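Local structure of protein (thiaminase I) (Bacillus subtilis, 3THI) at residues Pro142-Leu148 and Gly223-Ile229; Thr2-Tyr8 and Asp49-Leu55. The protein probably degrades thiamin by transferring its pyrimidine part from the thiazole leaving group to another nucleophile. All coordinates share one frame; numbering follows the deposited sequence.

Contact 1: residues Pro142-Leu148 and Gly223-Ile229; sequences PQNKGLL and GSGRAFI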
loop_
_atom_site.group_PDB
_atom_site.type_symbol
_atom_site.label_atom_id
_atom_site.label_comp_id
_atom_site.label_asym_id
_atom_site.label_seq_id
_atom_site.Cartn_x
_atom_site.Cartn_y
_atom_site.Cartn_z
ATOM N N PRO A 142 25.902 1.312 5.643
ATOM C CA PRO A 142 26.899 0.260 5.814
ATOM C C PRO A 142 26.210 -1.013 6.278
ATOM O O PRO A 142 25.081 -0.985 6.784
ATOM C CB PRO A 142 27.801 0.815 6.928
ATOM C CG PRO A 142 27.675 2.287 6.775
ATOM C CD PRO A 142 26.189 2.448 6.540
ATOM N N GLN A 143 26.908 -2.125 6.104
ATOM C CA GLN A 143 26.422 -3.430 6.510
ATOM C C GLN A 143 25.958 -3.410 7.969
ATOM O O GLN A 143 26.652 -2.885 8.839
ATOM C CB GLN A 143 27.557 -4.440 6.326
ATOM C CG GLN A 143 27.246 -5.838 6.805
ATOM C CD GLN A 143 27.983 -6.870 6.001
ATOM O OE1 GLN A 143 27.586 -7.189 4.879
ATOM N NE2 GLN A 143 29.080 -7.376 6.547
ATOM N N ASN A 144 24.759 -3.939 8.213
ATOM C CA ASN A 144 24.174 -4.013 9.555
ATOM C C ASN A 144 24.173 -2.702 10.371
ATOM O O ASN A 144 24.235 -2.719 11.598
ATOM C CB ASN A 144 24.851 -5.141 10.349
ATOM C CG ASN A 144 23.995 -5.643 11.489
ATOM O OD1 ASN A 144 22.767 -5.578 11.430
ATOM N ND2 ASN A 144 24.634 -6.162 12.531
ATOM N N LYS A 145 24.083 -1.566 9.688
ATOM C CA LYS A 145 24.073 -0.273 10.367
ATOM C C LYS A 145 22.973 0.647 9.867
ATOM O O LYS A 145 22.854 0.901 8.671
ATOM C CB LYS A 145 25.424 0.437 10.205
ATOM C CG LYS A 145 26.510 -0.047 11.141
ATOM C CD LYS A 145 27.844 0.623 10.819
ATOM C CE LYS A 145 27.784 2.146 10.923
ATOM N NZ LYS A 145 29.010 2.795 10.341
ATOM N N GLY A 146 22.146 1.111 10.793
ATOM C CA GLY A 146 21.091 2.037 10.446
ATOM C C GLY A 146 19.785 1.493 9.918
ATOM O O GLY A 146 19.551 0.280 9.857
ATOM N N LEU A 147 18.927 2.438 9.552
ATOM C CA LEU A 147 17.609 2.162 9.016
ATOM C C LEU A 147 17.529 2.360 7.516
ATOM O O LEU A 147 18.048 3.336 6.979
ATOM C CB LEU A 147 16.572 3.085 9.667
ATOM C CG LEU A 147 15.163 3.037 9.060
ATOM C CD1 LEU A 147 14.513 1.696 9.364
ATOM C CD2 LEU A 147 14.321 4.185 9.588
ATOM N N LEU A 148 16.877 1.419 6.846
ATOM C CA LEU A 148 16.642 1.523 5.415
ATOM C C LEU A 148 15.160 1.850 5.301
ATOM O O LEU A 148 14.322 1.133 5.841
ATOM C CB LEU A 148 16.931 0.199 4.698
ATOM C CG LEU A 148 18.368 -0.068 4.242
ATOM C CD1 LEU A 148 18.484 -1.480 3.709
ATOM C CD2 LEU A 148 18.710 0.914 3.155
ATOM N N GLY A 223 22.716 -7.332 2.988
ATOM C CA GLY A 223 23.381 -7.094 4.265
ATOM C C GLY A 223 23.455 -5.645 4.724
ATOM O O GLY A 223 23.912 -5.352 5.836
ATOM N N SER A 224 23.011 -4.737 3.861
ATOM C CA SER A 224 23.016 -3.311 4.155
ATOM C C SER A 224 21.955 -2.978 5.194
ATOM O O SER A 224 20.840 -3.521 5.142
ATOM C CB SER A 224 22.745 -2.519 2.877
ATOM O OG SER A 224 22.643 -1.134 3.137
ATOM N N GLY A 225 22.323 -2.110 6.140
ATOM C CA GLY A 225 21.415 -1.681 7.192
ATOM C C GLY A 225 21.167 -2.698 8.296
ATOM O O GLY A 225 21.546 -3.864 8.175
ATOM N N ARG A 226 20.604 -2.247 9.413
ATOM C CA ARG A 226 20.287 -3.170 10.495
ATOM C C ARG A 226 18.790 -3.419 10.541
ATOM O O ARG A 226 18.332 -4.496 10.921
ATOM C CB ARG A 226 20.743 -2.643 11.845
ATOM C CG ARG A 226 20.413 -3.628 12.941
ATOM C CD ARG A 226 21.177 -3.349 14.185
ATOM N NE ARG A 226 20.761 -4.230 15.258
ATOM C CZ ARG A 226 20.937 -3.948 16.541
ATOM N NH1 ARG A 226 21.517 -2.811 16.900
ATOM N NH2 ARG A 226 20.542 -4.806 17.466
ATOM N N ALA A 227 18.027 -2.391 10.186
ATOM C CA ALA A 227 16.579 -2.486 10.180
ATOM C C ALA A 227 16.104 -1.919 8.858
ATOM O O ALA A 227 16.806 -1.121 8.236
ATOM C CB ALA A 227 15.988 -1.703 11.348
ATOM N N PHE A 228 14.950 -2.391 8.397
ATOM C CA PHE A 228 14.360 -1.928 7.143
ATOM C C PHE A 228 12.856 -1.776 7.320
ATOM O O PHE A 228 12.179 -2.694 7.790
ATOM C CB PHE A 228 14.665 -2.918 6.001
ATOM C CG PHE A 228 13.793 -2.746 4.768
ATOM C CD1 PHE A 228 13.631 -1.501 4.163
ATOM C CD2 PHE A 228 13.132 -3.840 4.217
ATOM C CE1 PHE A 228 12.821 -1.349 3.031
ATOM C CE2 PHE A 228 12.327 -3.702 3.093
ATOM C CZ PHE A 228 12.171 -2.450 2.497
ATOM N N ILE A 229 12.357 -0.578 7.040
ATOM C CA ILE A 229 10.924 -0.329 7.118
ATOM C C ILE A 229 10.472 -0.195 5.677
ATOM O O ILE A 229 10.927 0.687 4.948
ATOM C CB ILE A 229 10.576 0.946 7.919
ATOM C CG1 ILE A 229 10.918 0.736 9.400
ATOM C CG2 ILE A 229 9.084 1.299 7.734
ATOM C CD1 ILE A 229 10.756 1.970 10.271
#
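The F228 ring turns its edge to L148: the carbonyl carbon of L148 lies in the ring plane, and F228 CD1 comes to 3.2 Å from L148 O. The same edge carbon rests on L148 CB, while the ring of F110 on strand 96-112 meets that of F228 at about 15° between planes. The second flat pair is the amide of N144 and the guanidinium of R226, inclined at 67°. They do not bond; instead the two side chains cross at a slant, N144 OD1 coming 3.4 Å from R226 CG. The R226 stem runs fully extended, with CG opposite the backbone N across the CA-CB bond (chi1 -179°), and so carries the guanidinium past the asparagine to D115, which forms a salt bridge with R226 NE. A methionine here would probably leave the D115 carboxylate without the charged partner it has in R226 NE. From L147 and A227 on to L148 and F228 the backbones pair as parallel strands, within the Thiaminase-1 domain, whose clan is that of the periplasmic binding proteins. L148 N donates to A227 O at 2.9 Å, and I229 N meets L148 O almost head-on. Before the strands, G146 O is gripped twice, by R226 N and by A227 N. P142 O is also shared: K145 N closes a type II turn onto one face of its carbonyl plane, and G225 N arrives from the other. N144 N then binds G223 O at 2.9 Å, joining this turn to the Schellman motif that ends helix 215-222. On the side of L147 and A227, L147 CD1 packs 3.7 Å from I229 CG1, against helices 124-131 and 186-199.

Contact 2: residues Thr2-Tyr8 and Asp49-Leu55; sequences TLKVAIY and DLDVFVL
K4 lays its side chain over the backbone carbonyl of D49, with K4 CB and K4 CD each 3.2 Å from D49 O. The chain is extended beyond CG, which lets K4 NZ reach D49 OD2 at 3.1 Å in a salt bridge entered from above the carboxylate plane, 63° out of it. The next acidic residue works differently. D51 turns its CG away from its own carbonyl carbon (chi1 -57°), and D51 OD2 takes the backbone N-H of K4 at 3.0 Å on its anti side. With D51 OD1 bonded to T272, both carboxylate oxygens are held, which probably fixes the rotation of the group. K4 O receives V52 N in its carbonyl plane and, weakly, D51 N. Further on, A6 N donates to V52 O and V54 N to A6 O. V5 and V52 run abreast on one face, with V5 CG1 3.9 Å from V52 CB and M285 of helix 275-286 against both. A6 CB sits on the other face, near L50 CD1 and F53 CB, where W39 joins them. Past the ladder, Y8 CB packs on V54 CG1. Strand 33-36 flanks 2-6 on its far edge, an arrangement consistent with an alpha/beta lobe of the periplasmic-binding-protein kind, parallel here and continued by antiparallel 260-269 beyond 52-56.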
loop_
_atom_site.group_PDB
_atom_site.type_symbol
_atom_site.label_atom_id
_atom_site.label_comp_id
_atom_site.label_asym_id
_atom_site.label_seq_id
_atom_site.Cartn_x
_atom_site.Cartn_y
_atom_site.Cartn_z
ATOM N N THR A 2 -15.602 -4.493 -25.789
ATOM C CA THR A 2 -14.237 -4.406 -25.308
ATOM C C THR A 2 -14.240 -3.485 -24.097
ATOM O O THR A 2 -14.813 -2.393 -24.139
ATOM C CB THR A 2 -13.272 -3.832 -26.390
ATOM O OG1 THR A 2 -13.210 -4.743 -27.491
ATOM C CG2 THR A 2 -11.858 -3.651 -25.823
ATOM N N LEU A 3 -13.650 -3.946 -22.998
ATOM C CA LEU A 3 -13.570 -3.127 -21.789
ATOM C C LEU A 3 -12.133 -2.666 -21.565
ATOM O O LEU A 3 -11.195 -3.463 -21.694
ATOM C CB LEU A 3 -14.091 -3.901 -20.550
ATOM C CG LEU A 3 -15.585 -4.278 -20.473
ATOM C CD1 LEU A 3 -15.832 -5.232 -19.309
ATOM C CD2 LEU A 3 -16.460 -3.051 -20.318
ATOM N N LYS A 4 -11.964 -1.368 -21.297
ATOM C CA LYS A 4 -10.647 -0.803 -21.011
ATOM C C LYS A 4 -10.464 -0.901 -19.498
ATOM O O LYS A 4 -11.276 -0.384 -18.715
ATOM C CB LYS A 4 -10.528 0.639 -21.497
ATOM C CG LYS A 4 -10.449 0.745 -23.004
ATOM C CD LYS A 4 -10.243 2.174 -23.483
ATOM C CE LYS A 4 -10.208 2.216 -25.012
ATOM N NZ LYS A 4 -10.107 3.587 -25.586
ATOM N N VAL A 5 -9.412 -1.606 -19.100
ATOM C CA VAL A 5 -9.136 -1.866 -17.701
ATOM C C VAL A 5 -7.739 -1.447 -17.340
ATOM O O VAL A 5 -6.821 -1.598 -18.143
ATOM C CB VAL A 5 -9.190 -3.388 -17.410
ATOM C CG1 VAL A 5 -9.494 -3.651 -15.943
ATOM C CG2 VAL A 5 -10.172 -4.079 -18.319
ATOM N N ALA A 6 -7.572 -0.986 -16.106
ATOM C CA ALA A 6 -6.262 -0.597 -15.604
ATOM C C ALA A 6 -6.037 -1.233 -14.235
ATOM O O ALA A 6 -6.831 -1.025 -13.311
ATOM C CB ALA A 6 -6.140 0.916 -15.504
ATOM N N ILE A 7 -5.011 -2.079 -14.137
ATOM C CA ILE A 7 -4.661 -2.714 -12.866
ATOM C C ILE A 7 -3.771 -1.744 -12.064
ATOM O O ILE A 7 -3.298 -0.738 -12.609
ATOM C CB ILE A 7 -3.972 -4.112 -13.068
ATOM C CG1 ILE A 7 -2.771 -4.038 -14.016
ATOM C CG2 ILE A 7 -4.971 -5.100 -13.605
ATOM C CD1 ILE A 7 -1.499 -3.539 -13.385
ATOM N N TYR A 8 -3.595 -2.000 -10.772
ATOM C CA TYR A 8 -2.760 -1.126 -9.943
ATOM C C TYR A 8 -1.295 -1.280 -10.362
ATOM O O TYR A 8 -0.712 -2.349 -10.226
ATOM C CB TYR A 8 -2.946 -1.445 -8.461
ATOM C CG TYR A 8 -2.365 -0.389 -7.561
ATOM C CD1 TYR A 8 -2.914 0.894 -7.511
ATOM C CD2 TYR A 8 -1.257 -0.664 -6.769
ATOM C CE1 TYR A 8 -2.365 1.877 -6.688
ATOM C CE2 TYR A 8 -0.701 0.306 -5.945
ATOM C CZ TYR A 8 -1.254 1.571 -5.910
ATOM O OH TYR A 8 -0.674 2.525 -5.108
ATOM N N ASP A 49 -13.085 6.875 -21.031
ATOM C CA ASP A 49 -13.138 5.557 -21.658
ATOM C C ASP A 49 -12.469 4.407 -20.896
ATOM O O ASP A 49 -12.350 3.298 -21.410
ATOM C CB ASP A 49 -12.677 5.626 -23.125
ATOM C CG ASP A 49 -11.287 6.223 -23.297
ATOM O OD1 ASP A 49 -10.629 6.592 -22.296
ATOM O OD2 ASP A 49 -10.851 6.327 -24.462
ATOM N N LEU A 50 -12.023 4.684 -19.675
ATOM C CA LEU A 50 -11.422 3.662 -18.828
ATOM C C LEU A 50 -12.584 3.134 -17.991
ATOM O O LEU A 50 -13.076 3.820 -17.084
ATOM C CB LEU A 50 -10.351 4.254 -17.925
ATOM C CG LEU A 50 -9.584 3.243 -17.071
ATOM C CD1 LEU A 50 -8.904 2.207 -17.963
ATOM C CD2 LEU A 50 -8.551 3.988 -16.243
ATOM N N ASP A 51 -13.027 1.924 -18.322
ATOM C CA ASP A 51 -14.165 1.292 -17.665
ATOM C C ASP A 51 -13.974 0.798 -16.246
ATOM O O ASP A 51 -14.841 0.999 -15.406
ATOM C CB ASP A 51 -14.685 0.150 -18.532
ATOM C CG ASP A 51 -15.072 0.611 -19.909
ATOM O OD1 ASP A 51 -15.861 1.576 -20.011
ATOM O OD2 ASP A 51 -14.562 0.023 -20.887
ATOM N N VAL A 52 -12.883 0.080 -16.005
ATOM C CA VAL A 52 -12.579 -0.471 -14.683
ATOM C C VAL A 52 -11.116 -0.155 -14.394
ATOM O O VAL A 52 -10.261 -0.257 -15.270
ATOM C CB VAL A 52 -12.808 -2.004 -14.631
ATOM C CG1 VAL A 52 -12.545 -2.539 -13.235
ATOM C CG2 VAL A 52 -14.230 -2.336 -15.028
ATOM N N PHE A 53 -10.831 0.208 -13.154
ATOM C CA PHE A 53 -9.482 0.575 -12.775
ATOM C C PHE A 53 -9.289 0.408 -11.285
ATOM O O PHE A 53 -10.251 0.430 -10.513
ATOM C CB PHE A 53 -9.213 2.035 -13.171
ATOM C CG PHE A 53 -10.349 2.964 -12.847
ATOM C CD1 PHE A 53 -10.464 3.538 -11.587
ATOM C CD2 PHE A 53 -11.341 3.221 -13.788
ATOM C CE1 PHE A 53 -11.558 4.349 -11.275
ATOM C CE2 PHE A 53 -12.435 4.027 -13.484
ATOM C CZ PHE A 53 -12.545 4.591 -12.228
ATOM N N VAL A 54 -8.034 0.247 -10.892
ATOM C CA VAL A 54 -7.683 0.086 -9.501
ATOM C C VAL A 54 -6.979 1.377 -9.079
ATOM O O VAL A 54 -6.066 1.848 -9.753
ATOM C CB VAL A 54 -6.785 -1.157 -9.305
ATOM C CG1 VAL A 54 -6.619 -1.462 -7.820
ATOM C CG2 VAL A 54 -7.398 -2.357 -10.023
ATOM N N LEU A 55 -7.430 1.956 -7.970
ATOM C CA LEU A 55 -6.876 3.208 -7.472
ATOM C C LEU A 55 -6.505 3.087 -6.007
ATOM O O LEU A 55 -6.994 2.198 -5.311
ATOM C CB LEU A 55 -7.922 4.318 -7.624
ATOM C CG LEU A 55 -9.241 4.042 -6.877
ATOM C CD1 LEU A 55 -9.431 4.999 -5.703
ATOM C CD2 LEU A 55 -10.403 4.154 -7.832
#

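In the fold
Two short parallel strand pairings show how the same kind of ladder serves different settings. Contacts 1 and 2 lie on opposite sides of the chain's centre, about 39 Å apart between centres and some 15 Å between nearest atoms, without touching. Contact 2 is the more buried, while contact 1 is only partly so, its strands giving way to an exposed turn around Q143 and N144. At that end contact 1 works largely backbone to backbone and through glycines, whereas contact 2 brings in carboxylates, one ion-paired and one capturing a main-chain N-H. Strands 96-112 and 260-269, themselves paired, bridge the distance: the first flanks 227-231 and the second 52-56.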